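Local coordinates for protein lysin (Bacillus phage PBC5, PDB 6ILU) that probably recognises and binds the Bacillus cell wall through SH3b-type folds, as the cell-wall-binding domain of a phage endolysin, at residues Q68-N72 with K73-I77; I130-H134 with V135-A139. One frame throughout, in Å; residues are numbered along the deposited sequence.

Contact 1. Residues Q68-N72 with K73-I77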
ATOM      1  N   GLN A  68      12.327  -6.605   4.910  1.00 21.31           N
ATOM      2  CA  GLN A  68      12.396  -5.185   4.546  1.00 21.10           C
ATOM      3  C   GLN A  68      11.194  -4.400   5.020  1.00 21.08           C
ATOM      4  O   GLN A  68      10.762  -3.456   4.359  1.00 20.65           O
ATOM      5  CB  GLN A  68      12.579  -5.063   3.030  1.00 24.41           C
ATOM      6  CG  GLN A  68      14.032  -5.374   2.591  1.00 24.24           C
ATOM      7  CD  GLN A  68      14.276  -6.835   2.279  1.00 26.54           C
ATOM      8  OE1 GLN A  68      13.495  -7.436   1.542  1.00 27.36           O
ATOM      9  NE2 GLN A  68      15.390  -7.403   2.788  1.00 25.83           N
ATOM     10  N   TRP A  69      10.679  -4.737   6.202  1.00 19.44           N
ATOM     11  CA  TRP A  69       9.633  -3.888   6.809  1.00 19.26           C
ATOM     12  C   TRP A  69      10.219  -2.691   7.545  1.00 19.82           C
ATOM     13  O   TRP A  69      11.273  -2.794   8.182  1.00 21.35           O
ATOM     14  CB  TRP A  69       8.795  -4.694   7.825  1.00 17.11           C
ATOM     15  CG  TRP A  69       7.923  -5.732   7.183  1.00 16.69           C
ATOM     16  CD1 TRP A  69       8.205  -7.041   7.058  1.00 19.99           C
ATOM     17  CD2 TRP A  69       6.643  -5.520   6.583  1.00 18.75           C
ATOM     18  NE1 TRP A  69       7.157  -7.707   6.414  1.00 20.04           N
ATOM     19  CE2 TRP A  69       6.188  -6.762   6.127  1.00 18.42           C
ATOM     20  CE3 TRP A  69       5.825  -4.388   6.439  1.00 16.46           C
ATOM     21  CZ2 TRP A  69       4.926  -6.925   5.505  1.00 18.67           C
ATOM     22  CZ3 TRP A  69       4.596  -4.520   5.819  1.00 16.99           C
ATOM     23  CH2 TRP A  69       4.154  -5.777   5.340  1.00 16.39           C
ATOM     24  N   ALA A  70       9.502  -1.563   7.471  1.00 20.48           N
ATOM     25  CA  ALA A  70       9.953  -0.351   8.143  1.00 20.48           C
ATOM     26  C   ALA A  70       8.730   0.409   8.656  1.00 18.14           C
ATOM     27  O   ALA A  70       7.647   0.308   8.085  1.00 19.41           O
ATOM     28  CB  ALA A  70      10.764   0.538   7.203  1.00 25.77           C
ATOM     29  N   TYR A  71       8.903   1.198   9.702  1.00 20.84           N
ATOM     30  CA  TYR A  71       7.735   1.948  10.195  1.00 19.91           C
ATOM     31  C   TYR A  71       7.351   3.105   9.271  1.00 21.68           C
ATOM     32  O   TYR A  71       8.219   3.903   8.882  1.00 22.16           O
ATOM     33  CB  TYR A  71       8.006   2.488  11.605  1.00 19.68           C
ATOM     34  CG  TYR A  71       8.043   1.430  12.667  1.00 24.05           C
ATOM     35  CD1 TYR A  71       6.876   0.806  13.089  1.00 24.54           C
ATOM     36  CD2 TYR A  71       9.241   1.045  13.259  1.00 24.81           C
ATOM     37  CE1 TYR A  71       6.897  -0.182  14.086  1.00 25.96           C
ATOM     38  CE2 TYR A  71       9.258   0.067  14.251  1.00 26.02           C
ATOM     39  CZ  TYR A  71       8.086  -0.532  14.663  1.00 26.79           C
ATOM     40  OH  TYR A  71       8.117  -1.461  15.677  1.00 28.76           O
ATOM     41  N   ASN A  72       6.040   3.222   8.966  1.00 18.92           N
ATOM     42  CA  ASN A  72       5.556   4.339   8.148  1.00 20.49           C
ATOM     43  C   ASN A  72       6.013   5.678   8.669  1.00 22.06           C
ATOM     44  O   ASN A  72       6.246   6.591   7.883  1.00 21.78           O
ATOM     45  CB  ASN A  72       4.016   4.381   8.073  1.00 21.10           C
ATOM     46  CG  ASN A  72       3.431   3.153   7.399  1.00 21.89           C
ATOM     47  OD1 ASN A  72       3.993   2.053   7.485  1.00 19.51           O
ATOM     48  ND2 ASN A  72       2.303   3.340   6.712  1.00 23.43           N
ATOM     49  N   LYS A  73       6.095   5.814   9.997  1.00 23.65           N
ATOM     50  CA  LYS A  73       6.350   7.117  10.611  1.00 24.10           C
ATOM     51  C   LYS A  73       7.750   7.667  10.249  1.00 22.81           C
ATOM     52  O   LYS A  73       7.990   8.866  10.426  1.00 24.37           O
ATOM     53  CB  LYS A  73       6.195   7.022  12.147  1.00 25.02           C
ATOM     54  CG  LYS A  73       7.211   6.139  12.813  1.00 30.15           C
ATOM     55  CD  LYS A  73       6.889   5.934  14.281  1.00 36.08           C
ATOM     56  CE  LYS A  73       7.858   4.919  14.874  1.00 41.55           C
ATOM     57  NZ  LYS A  73       7.771   4.831  16.372  1.00 44.98           N
ATOM     58  N   HIS A  74       8.620   6.816   9.708  1.00 22.02           N
ATOM     59  CA  HIS A  74       9.964   7.264   9.346  1.00 24.52           C
ATOM     60  C   HIS A  74      10.015   7.761   7.908  1.00 24.44           C
ATOM     61  O   HIS A  74      11.086   8.094   7.436  1.00 23.66           O
ATOM     62  CB  HIS A  74      10.993   6.118   9.537  1.00 22.70           C
ATOM     63  CG  HIS A  74      11.138   5.678  10.964  1.00 28.12           C
ATOM     64  ND1 HIS A  74      11.052   6.550  12.032  1.00 32.30           N
ATOM     65  CD2 HIS A  74      11.336   4.451  11.498  1.00 26.43           C
ATOM     66  CE1 HIS A  74      11.216   5.883  13.161  1.00 30.55           C
ATOM     67  NE2 HIS A  74      11.382   4.602  12.865  1.00 29.41           N
ATOM     68  N   PHE A  75       8.868   7.772   7.209  1.00 22.05           N
ATOM     69  CA  PHE A  75       8.835   8.168   5.781  1.00 22.52           C
ATOM     70  C   PHE A  75       7.741   9.157   5.450  1.00 23.91           C
ATOM     71  O   PHE A  75       6.762   9.240   6.184  1.00 25.69           O
ATOM     72  CB  PHE A  75       8.609   6.932   4.864  1.00 20.93           C
ATOM     73  CG  PHE A  75       9.661   5.862   5.023  1.00 21.67           C
ATOM     74  CD1 PHE A  75      10.760   5.846   4.188  1.00 22.45           C
ATOM     75  CD2 PHE A  75       9.582   4.946   6.059  1.00 21.68           C
ATOM     76  CE1 PHE A  75      11.770   4.880   4.342  1.00 24.40           C
ATOM     77  CE2 PHE A  75      10.582   4.016   6.259  1.00 24.62           C
ATOM     78  CZ  PHE A  75      11.672   3.961   5.374  1.00 24.60           C
ATOM     79  N   THR A  76       7.906   9.919   4.362  1.00 23.03           N
ATOM     80  CA  THR A  76       6.749  10.539   3.714  1.00 25.61           C
ATOM     81  C   THR A  76       6.390   9.596   2.564  1.00 26.63           C
ATOM     82  O   THR A  76       7.280   9.129   1.814  1.00 24.07           O
ATOM     83  CB  THR A  76       7.022  11.967   3.217  1.00 30.73           C
ATOM     84  OG1 THR A  76       8.182  11.968   2.398  1.00 33.34           O
ATOM     85  CG2 THR A  76       7.310  12.878   4.387  1.00 29.25           C
ATOM     86  N   ILE A  77       5.106   9.228   2.467  1.00 23.18           N
ATOM     87  CA  ILE A  77       4.705   8.153   1.524  1.00 21.73           C
ATOM     88  C   ILE A  77       3.707   8.729   0.545  1.00 25.32           C
ATOM     89  O   ILE A  77       2.724   9.369   0.966  1.00 24.83           O
ATOM     90  CB  ILE A  77       4.078   6.950   2.240  1.00 21.41           C
ATOM     91  CG1 ILE A  77       5.063   6.409   3.299  1.00 24.42           C
ATOM     92  CG2 ILE A  77       3.646   5.852   1.236  1.00 20.20           C
ATOM     93  CD1 ILE A  77       4.416   5.465   4.307  1.00 24.25           C
TER
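The F75 ring turns its edge to the backbone oxygen of Y71, which lies in the ring plane with O 3.3 Å from CD2, while the methyl of A70 approaches the ring obliquely, CB of A70 to CE2 of F75 3.6 Å. The imidazole of H74 carries the K73 methylene CG over one face, near the rim, and lies alongside the Y71 side chain, CD2 of H74 being 3.9 Å from CB of Y71. K73 runs extended beside Y71 and brings NZ over the phenol, but at 5.2 Å from the ring centroid this is at most a weak cation-pi attraction; the amine also has a long, weak ion pair with D57. CD1 of I77, in the strand that follows, packs 3.9 Å from CB of N72. Two backbone bonds close the 3-10 turn: N of H74 to O of Y71 (3.1 Å, 165° at the hydrogen) and N of F75 to O of N72. Small A70 leaves room for the phenyl, which also touches V25 and A15 in the buried interior. The chemistry is thus divided: F75 is buried and I77, partly covered, packs on N72 and A15, whereas Y71, K73 and H74 form a more polar, partly exposed group held mainly by van der Waals contact.

Contact 2. Residues I130-H134 with V135-A139; sequences IKEEH and VTITA. With SO4 (sulfate ion), chain C.
With chi1 at -67° and the chain extended beyond CG, E132 lays its carboxylate end across I137 at about a right angle, CD resting 3.8 Å from CD1. Isoleucine suits this place because its long branch brings CD1 against the carboxylate carbon and the adjoining CG of E132, while OE2 is engaged by R117 in a salt bridge. V135 sets CG1 anti to its carbonyl carbon (chi1 -68°), which turns that methyl to CG2 of I130 at 3.9 Å; its other methyl, CG2, sits 3.6 Å from O of E132. The same oxygen accepts the N-H of V135, N to O 3.2 Å, closing the 3-10 turn.

K131 and H134 meet at a sulfate, probably from the crystallisation liquor. NZ of K131 grips O1 at 2.7 Å and O3 more weakly, and NE2 of H134 points straight at O3, 2.9 Å away at the ring edge. The CG of E133 covers one imidazole face over its centre, and Y86 OH bonds ND1, fixing the ring's rotation. Y95 OH and N93 ND2 also bond the sulfate. The turn links strand 129-131, paired with 121-123, to strand 135-138, paired with 75-84; V135 packs on V82 and V122, and I130 on V92 and F94.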
ATOM      1  N   ILE A 130     -10.969  -4.840  -4.463  1.00 17.01           N
ATOM      2  CA  ILE A 130     -11.570  -4.669  -5.818  1.00 17.39           C
ATOM      3  C   ILE A 130     -10.698  -5.312  -6.882  1.00 18.51           C
ATOM      4  O   ILE A 130      -9.471  -5.221  -6.834  1.00 18.14           O
ATOM      5  CB  ILE A 130     -11.729  -3.149  -6.116  1.00 14.89           C
ATOM      6  CG1 ILE A 130     -12.687  -2.537  -5.079  1.00 15.48           C
ATOM      7  CG2 ILE A 130     -12.178  -2.883  -7.604  1.00 16.60           C
ATOM      8  CD1 ILE A 130     -12.961  -0.997  -5.213  1.00 18.06           C
ATOM      9  N   LYS A 131     -11.313  -5.927  -7.876  1.00 17.02           N
ATOM     10  CA  LYS A 131     -10.539  -6.484  -8.976  1.00 17.43           C
ATOM     11  C   LYS A 131      -9.811  -5.367  -9.704  1.00 19.00           C
ATOM     12  O   LYS A 131     -10.430  -4.333 -10.042  1.00 20.64           O
ATOM     13  CB  LYS A 131     -11.448  -7.190  -9.980  1.00 19.00           C
ATOM     14  CG  LYS A 131     -12.042  -8.481  -9.466  1.00 23.30           C
ATOM     15  CD  LYS A 131     -12.951  -9.127 -10.503  1.00 25.27           C
ATOM     16  CE  LYS A 131     -13.798 -10.240  -9.896  1.00 30.35           C
ATOM     17  NZ  LYS A 131     -14.776 -10.711 -10.918  1.00 35.92           N
ATOM     18  N   GLU A 132      -8.535  -5.579 -10.005  1.00 20.83           N
ATOM     19  CA  GLU A 132      -7.767  -4.486 -10.607  1.00 21.70           C
ATOM     20  C   GLU A 132      -8.274  -4.130 -11.995  1.00 22.49           C
ATOM     21  O   GLU A 132      -8.010  -3.015 -12.466  1.00 23.14           O
ATOM     22  CB  GLU A 132      -6.276  -4.834 -10.685  1.00 20.47           C
ATOM     23  CG  GLU A 132      -5.671  -4.919  -9.255  1.00 18.53           C
ATOM     24  CD  GLU A 132      -4.155  -5.005  -9.202  1.00 25.28           C
ATOM     25  OE1 GLU A 132      -3.488  -4.978 -10.264  1.00 24.42           O
ATOM     26  OE2 GLU A 132      -3.647  -5.109  -8.057  1.00 25.33           O
ATOM     27  N   GLU A 133      -8.978  -5.060 -12.662  1.00 21.83           N
ATOM     28  CA  GLU A 133      -9.501  -4.773 -14.000  1.00 23.30           C
ATOM     29  C   GLU A 133     -10.498  -3.605 -13.971  1.00 23.14           C
ATOM     30  O   GLU A 133     -10.751  -3.003 -15.015  1.00 26.99           O
ATOM     31  CB  GLU A 133     -10.162  -6.011 -14.625  1.00 25.66           C
ATOM     32  CG  GLU A 133     -11.423  -6.418 -13.973  1.00 28.19           C
ATOM     33  CD  GLU A 133     -11.887  -7.795 -14.401  1.00 40.67           C
ATOM     34  OE1 GLU A 133     -12.899  -7.873 -15.114  1.00 46.14           O
ATOM     35  OE2 GLU A 133     -11.235  -8.792 -14.025  1.00 41.83           O
ATOM     36  N   HIS A 134     -11.076  -3.303 -12.813  1.00 21.75           N
ATOM     37  CA  HIS A 134     -12.100  -2.261 -12.763  1.00 22.49           C
ATOM     38  C   HIS A 134     -11.569  -0.879 -12.378  1.00 21.73           C
ATOM     39  O   HIS A 134     -12.328   0.097 -12.366  1.00 22.12           O
ATOM     40  CB  HIS A 134     -13.194  -2.647 -11.769  1.00 21.72           C
ATOM     41  CG  HIS A 134     -13.962  -3.872 -12.170  1.00 24.54           C
ATOM     42  ND1 HIS A 134     -14.516  -4.022 -13.422  1.00 27.17           N
ATOM     43  CD2 HIS A 134     -14.304  -4.979 -11.466  1.00 22.71           C
ATOM     44  CE1 HIS A 134     -15.133  -5.191 -13.491  1.00 29.31           C
ATOM     45  NE2 HIS A 134     -15.043  -5.777 -12.307  1.00 24.33           N
ATOM     46  N   VAL A 135     -10.291  -0.799 -12.054  1.00 21.73           N
ATOM     47  CA  VAL A 135      -9.730   0.462 -11.564  1.00 20.82           C
ATOM     48  C   VAL A 135      -8.408   0.790 -12.218  1.00 23.16           C
ATOM     49  O   VAL A 135      -7.750  -0.081 -12.777  1.00 23.46           O
ATOM     50  CB  VAL A 135      -9.492   0.395 -10.026  1.00 19.75           C
ATOM     51  CG1 VAL A 135     -10.849   0.344  -9.270  1.00 19.32           C
ATOM     52  CG2 VAL A 135      -8.553  -0.780  -9.660  1.00 19.04           C
ATOM     53  N   THR A 136      -8.010   2.063 -12.162  1.00 22.39           N
ATOM     54  CA  THR A 136      -6.636   2.439 -12.427  1.00 23.84           C
ATOM     55  C   THR A 136      -5.903   2.596 -11.089  1.00 21.98           C
ATOM     56  O   THR A 136      -6.503   3.013 -10.082  1.00 20.03           O
ATOM     57  CB  THR A 136      -6.526   3.743 -13.220  1.00 23.42           C
ATOM     58  OG1 THR A 136      -7.284   4.795 -12.587  1.00 25.82           O
ATOM     59  CG2 THR A 136      -7.090   3.553 -14.689  1.00 26.71           C
ATOM     60  N   ILE A 137      -4.614   2.255 -11.090  1.00 20.05           N
ATOM     61  CA  ILE A 137      -3.754   2.378  -9.903  1.00 20.64           C
ATOM     62  C   ILE A 137      -2.556   3.144 -10.381  1.00 22.90           C
ATOM     63  O   ILE A 137      -1.792   2.626 -11.190  1.00 25.03           O
ATOM     64  CB  ILE A 137      -3.314   1.018  -9.342  1.00 21.23           C
ATOM     65  CG1 ILE A 137      -4.528   0.164  -8.957  1.00 20.77           C
ATOM     66  CG2 ILE A 137      -2.284   1.186  -8.150  1.00 21.29           C
ATOM     67  CD1 ILE A 137      -4.179  -1.305  -8.557  1.00 22.28           C
ATOM     68  N   THR A 138      -2.431   4.409  -9.971  1.00 22.47           N
ATOM     69  CA  THR A 138      -1.426   5.287 -10.591  1.00 24.38           C
ATOM     70  C   THR A 138      -0.640   6.066  -9.528  1.00 26.77           C
ATOM     71  O   THR A 138      -1.071   6.133  -8.389  1.00 26.41           O
ATOM     72  CB  THR A 138      -2.078   6.293 -11.573  1.00 29.94           C
ATOM     73  OG1 THR A 138      -3.084   7.033 -10.885  1.00 27.71           O
ATOM     74  CG2 THR A 138      -2.726   5.566 -12.796  1.00 28.04           C
ATOM     75  N   ALA A 139       0.490   6.654  -9.901  1.00 27.50           N
ATOM     76  CA  ALA A 139       1.381   7.287  -8.907  1.00 28.80           C
ATOM     77  C   ALA A 139       0.732   8.536  -8.296  1.00 36.45           C
ATOM     78  O   ALA A 139       1.016   8.888  -7.145  1.00 39.76           O
ATOM     79  CB  ALA A 139       2.733   7.635  -9.535  1.00 31.08           C
TER
HETATM   80  S   SO4 C 401     -16.805  -8.184 -10.243  1.00 38.33           S
HETATM   81  O1  SO4 C 401     -16.879  -9.551  -9.759  1.00 47.46           O
HETATM   82  O2  SO4 C 401     -16.017  -7.317  -9.377  1.00 37.49           O
HETATM   83  O3  SO4 C 401     -16.187  -8.300 -11.579  1.00 38.64           O
HETATM   84  O4  SO4 C 401     -18.154  -7.657 -10.339  1.00 44.22           O

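In the fold
Contacts 1 and 2 are the same kind of element used twice: a strand, a 3-10 turn and a further strand, each with an inward hydrophobic residue, F75 or V135, just after the turn. They lie on opposite sides of the chain's centre, with centres 24 Å apart and nearest atoms about 8 Å apart, and do not touch. Strand 75-84, which begins in contact 1, runs beside strand 135-138 of contact 2 in one antiparallel sheet, so the two turns are joined through it. This recurrence is consistent with two SH3b-like units. The sulfate sits at contact 2; it marks an anion-accepting spot, but does not by itself identify the cell-wall site.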